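Local coordinates for Lmo2446 protein (Listeria monocytogenes serovar 1/2a, PDB 5I0D), which belongs to glycoside hydrolase family 31 and joins a TIM-barrel domain to flanking beta domains, including a C-terminal carbohydrate-binding module that holds a calcium ion, at residues V914-Y919 / G959-G964; Y941-G946 / V976-D981; E992-A997 / F1056-I1061. All coordinates share one frame; numbering follows the deposited sequence.

Contact 1 (V914-Y919 / G959-G964); sequences VQNLTY and GYTGTG. With CA (calcium ion), chain S; GLC (alpha-D-glucopyranose), chain C.
Val914 and Gly962 lie backbone against backbone where the turn ahead of strand 917-922 meets the loop 959-964. With the two CA atoms 4.0 Å apart, each residue turns a CA-H toward the carbonyl of the other: Gly962 CA is 3.3 Å from Val914 O, and Val914 CA is 3.5 Å from Gly962 O with an angle of 165° at the hydrogen. Glycine suits the site because phi is positive (72°) and a CB there would point away from Val914 and crowd the calcium ion. A backbone hydrogen bond of Gly962 with Thr913 strengthens the join.

The second tight point is Asn916, the first residue of a G1 bulge in which it and Leu917 both face Asp912. Its side chain crosses that of Thr961 at about a right angle, and the amide oxygen OD1 rests 3.6 Å from Thr961 CB. The amide's other end, ND2, is hydrogen-bonded to Glu942 OE2. Thr961 OG1, set between its own backbone N and carbonyl carbon (chi1 63°), is hydrogen-bonded to His1058 ND1, with Glu942 OE2 a probable second partner.

The solvent side is looser. Val914 is exposed; its methyl CG2 reaches Gly962 O at 3.7 Å, but its other methyl, CG1, stands 4.5 Å from Thr963 CG2. Thr963 gives its polar end to alpha-D-glucopyranose instead, its OG1 and the ligand's O3 lying 2.8 Å apart in a hydrogen bond.

Between these sides the loop bends round calcium, offering the carbonyl oxygens of Thr961 and Gly964, with Glu942, Glu944 and Asp1057 completing the shell. Backbone ligands from a loop beside acidic side chains are consistent with the structural calcium site of family 6 carbohydrate-binding modules.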
loop_
_atom_site.group_PDB
_atom_site.type_symbol
_atom_site.label_atom_id
_atom_site.label_comp_id
_atom_site.label_asym_id
_atom_site.label_seq_id
_atom_site.Cartn_x
_atom_site.Cartn_y
_atom_site.Cartn_z
ATOM N N VAL A 914 15.186 33.306 -3.628
ATOM C CA VAL A 914 15.717 32.179 -2.870
ATOM C C VAL A 914 15.341 30.872 -3.540
ATOM O O VAL A 914 16.184 29.990 -3.662
ATOM C CB VAL A 914 15.236 32.221 -1.398
ATOM C CG1 VAL A 914 15.590 30.939 -0.642
ATOM C CG2 VAL A 914 15.846 33.441 -0.711
ATOM N N GLN A 915 14.082 30.764 -3.967
ATOM C CA GLN A 915 13.526 29.538 -4.556
ATOM C C GLN A 915 13.575 29.524 -6.086
ATOM O O GLN A 915 13.267 28.488 -6.715
ATOM C CB GLN A 915 12.063 29.370 -4.128
ATOM C CG GLN A 915 11.874 29.161 -2.624
ATOM C CD GLN A 915 12.312 27.781 -2.151
ATOM O OE1 GLN A 915 12.224 26.795 -2.884
ATOM N NE2 GLN A 915 12.754 27.693 -0.900
ATOM N N ASN A 916 13.953 30.653 -6.676
ATOM C CA ASN A 916 13.870 30.847 -8.113
ATOM C C ASN A 916 12.487 30.500 -8.649
ATOM O O ASN A 916 12.335 29.715 -9.563
ATOM C CB ASN A 916 14.983 30.095 -8.831
ATOM C CG ASN A 916 16.361 30.639 -8.487
ATOM O OD1 ASN A 916 16.635 31.820 -8.657
ATOM N ND2 ASN A 916 17.241 29.767 -8.055
ATOM N N LEU A 917 11.480 31.130 -8.041
ATOM C CA LEU A 917 10.076 30.923 -8.416
ATOM C C LEU A 917 9.457 32.251 -8.797
ATOM O O LEU A 917 9.598 33.221 -8.080
ATOM C CB LEU A 917 9.276 30.305 -7.248
ATOM C CG LEU A 917 9.679 28.894 -6.840
ATOM C CD1 LEU A 917 9.022 28.499 -5.518
ATOM C CD2 LEU A 917 9.362 27.903 -7.951
ATOM N N THR A 918 8.781 32.265 -9.936
ATOM C CA THR A 918 7.968 33.380 -10.364
ATOM C C THR A 918 6.552 33.142 -9.887
ATOM O O THR A 918 5.926 32.180 -10.311
ATOM C CB THR A 918 7.977 33.490 -11.907
ATOM O OG1 THR A 918 9.329 33.614 -12.371
ATOM C CG2 THR A 918 7.156 34.701 -12.376
ATOM N N TYR A 919 6.043 34.015 -9.019
ATOM C CA TYR A 919 4.657 33.943 -8.565
ATOM C C TYR A 919 3.802 34.786 -9.510
ATOM O O TYR A 919 4.154 35.929 -9.793
ATOM C CB TYR A 919 4.474 34.522 -7.158
ATOM C CG TYR A 919 5.245 33.930 -5.992
ATOM C CD1 TYR A 919 6.309 33.038 -6.144
ATOM C CD2 TYR A 919 4.920 34.322 -4.701
ATOM C CE1 TYR A 919 6.996 32.542 -5.030
ATOM C CE2 TYR A 919 5.618 33.864 -3.599
ATOM C CZ TYR A 919 6.657 32.979 -3.767
ATOM O OH TYR A 919 7.308 32.536 -2.662
ATOM N N GLY A 959 21.833 40.222 -2.847
ATOM C CA GLY A 959 21.474 40.246 -4.269
ATOM C C GLY A 959 21.715 38.954 -5.030
ATOM O O GLY A 959 21.376 38.869 -6.206
ATOM N N TYR A 960 22.318 37.965 -4.373
ATOM C CA TYR A 960 22.441 36.602 -4.910
ATOM C C TYR A 960 21.072 35.939 -5.086
ATOM O O TYR A 960 20.090 36.294 -4.418
ATOM C CB TYR A 960 23.314 35.705 -4.004
ATOM C CG TYR A 960 22.842 35.661 -2.565
ATOM C CD1 TYR A 960 21.794 34.844 -2.188
ATOM C CD2 TYR A 960 23.411 36.488 -1.594
ATOM C CE1 TYR A 960 21.333 34.817 -0.886
ATOM C CE2 TYR A 960 22.958 36.483 -0.275
ATOM C CZ TYR A 960 21.916 35.635 0.075
ATOM O OH TYR A 960 21.426 35.587 1.348
ATOM N N THR A 961 21.017 34.976 -5.991
ATOM C CA THR A 961 19.887 34.049 -6.041
ATOM C C THR A 961 20.239 32.817 -5.202
ATOM O O THR A 961 21.418 32.562 -4.866
ATOM C CB THR A 961 19.516 33.651 -7.481
ATOM O OG1 THR A 961 20.607 32.956 -8.073
ATOM C CG2 THR A 961 19.189 34.884 -8.329
ATOM N N GLY A 962 19.195 32.057 -4.875
ATOM C CA GLY A 962 19.334 30.892 -4.029
ATOM C C GLY A 962 19.594 31.347 -2.614
ATOM O O GLY A 962 19.105 32.394 -2.199
ATOM N N THR A 963 20.382 30.561 -1.887
ATOM C CA THR A 963 20.683 30.809 -0.473
ATOM C C THR A 963 22.021 31.523 -0.263
ATOM O O THR A 963 22.357 31.877 0.857
ATOM C CB THR A 963 20.747 29.486 0.319
ATOM O OG1 THR A 963 21.793 28.658 -0.214
ATOM C CG2 THR A 963 19.400 28.757 0.260
ATOM N N GLY A 964 22.779 31.724 -1.333
ATOM C CA GLY A 964 24.067 32.402 -1.227
ATOM C C GLY A 964 24.903 32.274 -2.475
ATOM O O GLY A 964 24.376 32.343 -3.581
HETATM CA CA CA S . 23.417 31.487 -5.495
HETATM C C1 GLC C . 24.124 24.080 0.306
HETATM C C2 GLC C . 23.668 25.508 0.627
HETATM C C3 GLC C . 22.634 25.522 1.741
HETATM C C4 GLC C . 21.500 24.542 1.451
HETATM C C5 GLC C . 22.040 23.166 1.102
HETATM C C6 GLC C . 20.930 22.236 0.669
HETATM O O1 GLC C . 24.881 23.514 1.381
HETATM O O2 GLC C . 24.786 26.319 1.006
HETATM O O3 GLC C . 22.086 26.840 1.857
HETATM O O4 GLC C . 20.641 24.449 2.590
HETATM O O5 GLC C . 22.986 23.253 0.024
HETATM O O6 GLC C . 21.532 20.958 0.491
#

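Contact 2 (Y941-G946 / V976-D981); sequences YEAEFG and VEFDID. With CA (calcium ion), chain S; GLC (alpha-D-glucopyranose), chain C.
Tyr941 reaches across the interior of a beta-sandwich, the fold of family 6 carbohydrate-binding modules, from short strand 941-942 of one sheet to strand 975-981 of the other. Its CB starts the contact 3.8 Å from Phe978 CD2. Because CG is anti to the carbonyl carbon (chi1 -72°), the ring runs along the opposing strand. Ile980 CG1 sits over the centre of one face, 3.8 Å from the centroid and only 7° off the normal, a CH-pi contact; Ile980 CG2 reaches Tyr941 CE1 farther out. Tyr941 CE2 comes 3.5 Å from Asp979 O, and the hydroxyl at the tip accepts a nearly straight bond (163°) from Asp981 N.

Phe978 packs beside it, against the end of strand 941-942. Its CE2 corner lies 3.5 Å from Tyr941 O and its CZ touches the CB of Ala943. There the chain enters a short 3-10 turn, closed by hydrogen bonds from Phe945 N to Glu942 O and from Gly946 N to Ala943 O. Gly946 brings its CA to Glu977 O at 3.5 Å; a CB here would run into that carbonyl and Val976 CG1.

The end of the strand and the turn send Glu942 and Glu944 the other way. Glu942 binds calcium through OE1, and Glu944 holds the ion with both carboxylate oxygens. Phe945 presents its ring edge to O5 of alpha-D-glucopyranose. At the far end of the contact, a water in the plane of the Tyr941 ring lies 2.6 Å from Tyr941 OH and donates to Asp981 O.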
loop_
_atom_site.group_PDB
_atom_site.type_symbol
_atom_site.label_atom_id
_atom_site.label_comp_id
_atom_site.label_asym_id
_atom_site.label_seq_id
_atom_site.Cartn_x
_atom_site.Cartn_y
_atom_site.Cartn_z
ATOM N N TYR A 941 21.116 27.359 -12.079
ATOM C CA TYR A 941 21.835 26.340 -11.366
ATOM C C TYR A 941 22.689 27.054 -10.319
ATOM O O TYR A 941 23.684 27.697 -10.653
ATOM C CB TYR A 941 22.724 25.558 -12.335
ATOM C CG TYR A 941 21.935 24.651 -13.235
ATOM C CD1 TYR A 941 21.373 25.116 -14.429
ATOM C CD2 TYR A 941 21.745 23.314 -12.893
ATOM C CE1 TYR A 941 20.626 24.274 -15.249
ATOM C CE2 TYR A 941 21.022 22.464 -13.702
ATOM C CZ TYR A 941 20.451 22.942 -14.860
ATOM O OH TYR A 941 19.783 22.036 -15.640
ATOM N N GLU A 942 22.265 26.975 -9.058
ATOM C CA GLU A 942 22.972 27.693 -7.985
ATOM C C GLU A 942 24.351 27.087 -7.716
ATOM O O GLU A 942 24.481 25.881 -7.541
ATOM C CB GLU A 942 22.152 27.697 -6.700
ATOM C CG GLU A 942 20.807 28.402 -6.802
ATOM C CD GLU A 942 20.924 29.857 -7.217
ATOM O OE1 GLU A 942 21.992 30.445 -6.984
ATOM O OE2 GLU A 942 19.948 30.417 -7.770
ATOM N N ALA A 943 25.388 27.932 -7.689
ATOM C CA ALA A 943 26.744 27.468 -7.408
ATOM C C ALA A 943 26.831 26.778 -6.052
ATOM O O ALA A 943 27.532 25.771 -5.880
ATOM C CB ALA A 943 27.719 28.649 -7.440
ATOM N N GLU A 944 26.109 27.342 -5.097
ATOM C CA GLU A 944 26.006 26.811 -3.745
ATOM C C GLU A 944 25.416 25.377 -3.681
ATOM O O GLU A 944 25.656 24.663 -2.719
ATOM C CB GLU A 944 25.255 27.808 -2.817
ATOM C CG GLU A 944 23.810 28.240 -3.193
ATOM C CD GLU A 944 23.635 29.526 -4.069
ATOM O OE1 GLU A 944 24.539 29.751 -4.871
ATOM O OE2 GLU A 944 22.537 30.103 -3.872
ATOM N N PHE A 945 24.656 24.963 -4.697
ATOM C CA PHE A 945 24.145 23.581 -4.784
ATOM C C PHE A 945 24.999 22.662 -5.671
ATOM O O PHE A 945 24.637 21.495 -5.895
ATOM C CB PHE A 945 22.712 23.566 -5.323
ATOM C CG PHE A 945 21.717 24.367 -4.517
ATOM C CD1 PHE A 945 21.879 24.612 -3.154
ATOM C CD2 PHE A 945 20.587 24.872 -5.144
ATOM C CE1 PHE A 945 20.932 25.366 -2.455
ATOM C CE2 PHE A 945 19.630 25.602 -4.446
ATOM C CZ PHE A 945 19.798 25.845 -3.109
ATOM N N GLY A 946 26.115 23.175 -6.185
ATOM C CA GLY A 946 27.007 22.389 -7.009
ATOM C C GLY A 946 27.834 21.420 -6.190
ATOM O O GLY A 946 27.835 21.451 -4.946
ATOM N N VAL A 976 34.056 23.840 -8.772
ATOM C CA VAL A 976 32.606 23.825 -8.632
ATOM C C VAL A 976 32.088 23.120 -9.863
ATOM O O VAL A 976 32.284 23.622 -10.965
ATOM C CB VAL A 976 32.010 25.254 -8.562
ATOM C CG1 VAL A 976 30.509 25.185 -8.389
ATOM C CG2 VAL A 976 32.641 26.027 -7.407
ATOM N N GLU A 977 31.443 21.973 -9.661
ATOM C CA GLU A 977 30.931 21.154 -10.752
ATOM C C GLU A 977 29.432 21.211 -10.789
ATOM O O GLU A 977 28.787 21.065 -9.751
ATOM C CB GLU A 977 31.367 19.704 -10.582
ATOM C CG GLU A 977 30.843 18.788 -11.686
ATOM C CD GLU A 977 31.117 17.317 -11.446
ATOM O OE1 GLU A 977 31.346 16.898 -10.273
ATOM O OE2 GLU A 977 31.066 16.562 -12.443
ATOM N N PHE A 978 28.884 21.384 -11.989
ATOM C CA PHE A 978 27.454 21.385 -12.208
ATOM C C PHE A 978 27.085 20.219 -13.125
ATOM O O PHE A 978 27.812 19.924 -14.069
ATOM C CB PHE A 978 27.000 22.665 -12.902
ATOM C CG PHE A 978 27.292 23.944 -12.154
ATOM C CD1 PHE A 978 28.507 24.582 -12.294
ATOM C CD2 PHE A 978 26.301 24.559 -11.373
ATOM C CE1 PHE A 978 28.776 25.787 -11.649
ATOM C CE2 PHE A 978 26.562 25.764 -10.721
ATOM C CZ PHE A 978 27.806 26.374 -10.860
ATOM N N ASP A 979 25.962 19.574 -12.827
ATOM C CA ASP A 979 25.316 18.639 -13.733
ATOM C C ASP A 979 24.158 19.403 -14.364
ATOM O O ASP A 979 23.196 19.753 -13.680
ATOM C CB ASP A 979 24.794 17.425 -12.980
ATOM C CG ASP A 979 25.860 16.371 -12.723
ATOM O OD1 ASP A 979 27.072 16.679 -12.784
ATOM O OD2 ASP A 979 25.461 15.194 -12.466
ATOM N N ILE A 980 24.259 19.697 -15.656
ATOM C CA ILE A 980 23.338 20.619 -16.306
ATOM C C ILE A 980 22.634 19.946 -17.467
ATOM O O ILE A 980 23.265 19.324 -18.305
ATOM C CB ILE A 980 24.107 21.868 -16.771
ATOM C CG1 ILE A 980 24.513 22.675 -15.540
ATOM C CG2 ILE A 980 23.292 22.729 -17.715
ATOM C CD1 ILE A 980 25.241 23.953 -15.839
ATOM N N ASP A 981 21.312 20.099 -17.513
ATOM C CA ASP A 981 20.526 19.581 -18.620
ATOM C C ASP A 981 20.484 20.553 -19.782
ATOM O O ASP A 981 20.363 21.771 -19.599
ATOM C CB ASP A 981 19.112 19.254 -18.168
ATOM C CG ASP A 981 19.060 17.985 -17.350
ATOM O OD1 ASP A 981 19.786 17.010 -17.692
ATOM O OD2 ASP A 981 18.293 17.962 -16.351
HETATM CA CA CA S . 23.417 31.487 -5.495
HETATM C C1 GLC C . 24.124 24.080 0.306
HETATM C C2 GLC C . 23.668 25.508 0.627
HETATM C C3 GLC C . 22.634 25.522 1.741
HETATM C C4 GLC C . 21.500 24.542 1.451
HETATM C C5 GLC C . 22.040 23.166 1.102
HETATM C C6 GLC C . 20.930 22.236 0.669
HETATM O O1 GLC C . 24.881 23.514 1.381
HETATM O O2 GLC C . 24.786 26.319 1.006
HETATM O O3 GLC C . 22.086 26.840 1.857
HETATM O O4 GLC C . 20.641 24.449 2.590
HETATM O O5 GLC C . 22.986 23.253 0.024
HETATM O O6 GLC C . 21.532 20.958 0.491
HETATM O O HOH W 1 18.707 23.101 -17.717
#

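Contact 3 (E992-A997 / F1056-I1061); sequences EVRYSA and FDHVVI. With CA (calcium ion), chain S.
The His1058 imidazole carries Arg994 on one face: CB lies 3.8 Å from the ring centroid, a CH-pi contact displaced toward the rim. At the ring edge a water joins His1058 NE2 to Glu992 OE1, while Glu992 OE2 makes a salt bridge with Lys1062. The guanidinium of Arg994 meets Asp1057 OD2 at its own edge, NH1 standing 2.8 Å away in a salt bridge, though the two planes are turned 58° apart. On the other side of the sheet the Phe1056 ring has Arg994 O at its edge and Val993 CG1 at 3.8 Å from CE1.

Strands 987-996 and 1054-1062 run antiparallel here. Glu992 and Val1060 exchange backbone bonds, and Arg994 N gives a nearly straight one (174°) to His1058 O. Asp1057 and His1058 then both face Arg994, a classic bulge, with Asp1057 N bonded to Arg994 O. At the bulge Asp1057 faces the calcium ion, which takes its backbone O at 2.4 Å and its OD1 at 2.3 Å. Each carboxylate oxygen thus has a cationic partner, calcium for OD1 and Arg994 for OD2, which would favour the ionised carboxylate and fix its rotation.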
loop_
_atom_site.group_PDB
_atom_site.type_symbol
_atom_site.label_atom_id
_atom_site.label_comp_id
_atom_site.label_asym_id
_atom_site.label_seq_id
_atom_site.Cartn_x
_atom_site.Cartn_y
_atom_site.Cartn_z
ATOM N N GLU A 992 25.140 31.958 -18.884
ATOM C CA GLU A 992 25.334 33.160 -18.076
ATOM C C GLU A 992 26.052 32.764 -16.798
ATOM O O GLU A 992 25.628 31.820 -16.136
ATOM C CB GLU A 992 23.997 33.772 -17.688
ATOM C CG GLU A 992 23.230 34.385 -18.834
ATOM C CD GLU A 992 22.001 35.158 -18.368
ATOM O OE1 GLU A 992 21.565 34.988 -17.209
ATOM O OE2 GLU A 992 21.454 35.928 -19.181
ATOM N N VAL A 993 27.123 33.463 -16.454
ATOM C CA VAL A 993 27.852 33.228 -15.209
ATOM C C VAL A 993 27.686 34.481 -14.374
ATOM O O VAL A 993 28.132 35.543 -14.796
ATOM C CB VAL A 993 29.357 32.959 -15.473
ATOM C CG1 VAL A 993 30.127 32.814 -14.167
ATOM C CG2 VAL A 993 29.520 31.719 -16.341
ATOM N N ARG A 994 27.009 34.377 -13.228
ATOM C CA ARG A 994 26.757 35.536 -12.381
ATOM C C ARG A 994 27.699 35.484 -11.195
ATOM O O ARG A 994 27.796 34.467 -10.515
ATOM C CB ARG A 994 25.295 35.614 -11.938
ATOM C CG ARG A 994 24.958 36.879 -11.153
ATOM C CD ARG A 994 23.449 37.128 -11.135
ATOM N NE ARG A 994 23.070 38.452 -10.636
ATOM C CZ ARG A 994 22.618 38.725 -9.415
ATOM N NH1 ARG A 994 22.460 37.770 -8.505
ATOM N NH2 ARG A 994 22.281 39.969 -9.101
ATOM N N TYR A 995 28.403 36.596 -10.974
ATOM C CA TYR A 995 29.521 36.649 -10.048
ATOM C C TYR A 995 29.716 38.089 -9.562
ATOM O O TYR A 995 29.153 39.037 -10.116
ATOM C CB TYR A 995 30.818 36.192 -10.766
ATOM C CG TYR A 995 31.289 37.232 -11.734
ATOM C CD1 TYR A 995 30.688 37.382 -12.989
ATOM C CD2 TYR A 995 32.278 38.149 -11.368
ATOM C CE1 TYR A 995 31.074 38.398 -13.853
ATOM C CE2 TYR A 995 32.675 39.158 -12.228
ATOM C CZ TYR A 995 32.074 39.280 -13.466
ATOM O OH TYR A 995 32.470 40.299 -14.308
ATOM N N SER A 996 30.555 38.231 -8.552
ATOM C CA SER A 996 31.063 39.522 -8.122
ATOM C C SER A 996 32.585 39.405 -8.030
ATOM O O SER A 996 33.108 38.332 -7.720
ATOM C CB SER A 996 30.480 39.902 -6.773
ATOM O OG SER A 996 30.832 41.232 -6.444
ATOM N N ALA A 997 33.274 40.497 -8.368
ATOM C CA ALA A 997 34.742 40.573 -8.368
ATOM C C ALA A 997 35.141 41.998 -7.998
ATOM O O ALA A 997 35.560 42.807 -8.845
ATOM C CB ALA A 997 35.299 40.194 -9.724
ATOM N N PHE A 1056 30.753 33.531 -6.558
ATOM C CA PHE A 1056 30.120 32.854 -7.710
ATOM C C PHE A 1056 28.682 32.518 -7.314
ATOM O O PHE A 1056 28.453 31.696 -6.441
ATOM C CB PHE A 1056 30.950 31.610 -8.028
ATOM C CG PHE A 1056 30.513 30.804 -9.241
ATOM C CD1 PHE A 1056 29.581 31.266 -10.183
ATOM C CD2 PHE A 1056 31.115 29.572 -9.475
ATOM C CE1 PHE A 1056 29.233 30.475 -11.279
ATOM C CE2 PHE A 1056 30.788 28.797 -10.584
ATOM C CZ PHE A 1056 29.841 29.247 -11.483
ATOM N N ASP A 1057 27.723 33.171 -7.955
ATOM C CA ASP A 1057 26.332 33.083 -7.529
ATOM C C ASP A 1057 25.571 31.895 -8.122
ATOM O O ASP A 1057 24.877 31.147 -7.374
ATOM C CB ASP A 1057 25.595 34.384 -7.860
ATOM C CG ASP A 1057 24.155 34.362 -7.409
ATOM O OD1 ASP A 1057 23.825 33.526 -6.534
ATOM O OD2 ASP A 1057 23.364 35.159 -7.950
ATOM N N HIS A 1058 25.666 31.799 -9.460
ATOM C CA HIS A 1058 24.928 30.814 -10.262
ATOM C C HIS A 1058 25.368 30.796 -11.715
ATOM O O HIS A 1058 26.069 31.711 -12.174
ATOM C CB HIS A 1058 23.385 31.035 -10.184
ATOM C CG HIS A 1058 22.862 32.260 -10.895
ATOM N ND1 HIS A 1058 21.985 33.133 -10.296
ATOM C CD2 HIS A 1058 23.018 32.713 -12.165
ATOM C CE1 HIS A 1058 21.656 34.091 -11.140
ATOM N NE2 HIS A 1058 22.270 33.864 -12.284
ATOM N N VAL A 1059 24.900 29.775 -12.436
ATOM C CA VAL A 1059 24.868 29.812 -13.895
ATOM C C VAL A 1059 23.448 29.657 -14.399
ATOM O O VAL A 1059 22.623 29.009 -13.752
ATOM C CB VAL A 1059 25.807 28.774 -14.568
ATOM C CG1 VAL A 1059 27.234 28.960 -14.091
ATOM C CG2 VAL A 1059 25.385 27.343 -14.337
ATOM N N VAL A 1060 23.188 30.226 -15.565
ATOM C CA VAL A 1060 21.915 30.102 -16.256
ATOM C C VAL A 1060 22.251 29.651 -17.668
ATOM O O VAL A 1060 23.200 30.165 -18.279
ATOM C CB VAL A 1060 21.156 31.446 -16.289
ATOM C CG1 VAL A 1060 19.988 31.419 -17.266
ATOM C CG2 VAL A 1060 20.677 31.824 -14.899
ATOM N N ILE A 1061 21.471 28.709 -18.184
ATOM C CA ILE A 1061 21.592 28.258 -19.558
ATOM C C ILE A 1061 20.445 28.828 -20.365
ATOM O O ILE A 1061 19.274 28.697 -19.980
ATOM C CB ILE A 1061 21.548 26.722 -19.629
ATOM C CG1 ILE A 1061 22.637 26.104 -18.762
ATOM C CG2 ILE A 1061 21.652 26.227 -21.068
ATOM C CD1 ILE A 1061 24.052 26.547 -19.093
HETATM CA CA CA S . 23.417 31.487 -5.495
HETATM O O HOH W 2 22.615 35.354 -14.564
#

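How the contacts relate
The calcium ion unites all three contacts: loop 959-964 brings backbone oxygens, segment 941-946 two glutamates, and segment 1056-1061 an aspartate with its own carbonyl. Contacts 2 and 3, both buried, share a sheet, since strand 941-942 pairs with strand 1054-1062 through Tyr941 N and Val1059 O. Contact 2 is the aromatic and aliphatic packing between sheets, whereas contact 3 is strand pairing within one, with a polar, charged face. Contact 1, buried too but exposed at Val914, is mostly backbone packing and joins the module to the preceding beta domain. Glu942 ties it to contact 2; contact 1 and contact 2 also both touch alpha-D-glucopyranose.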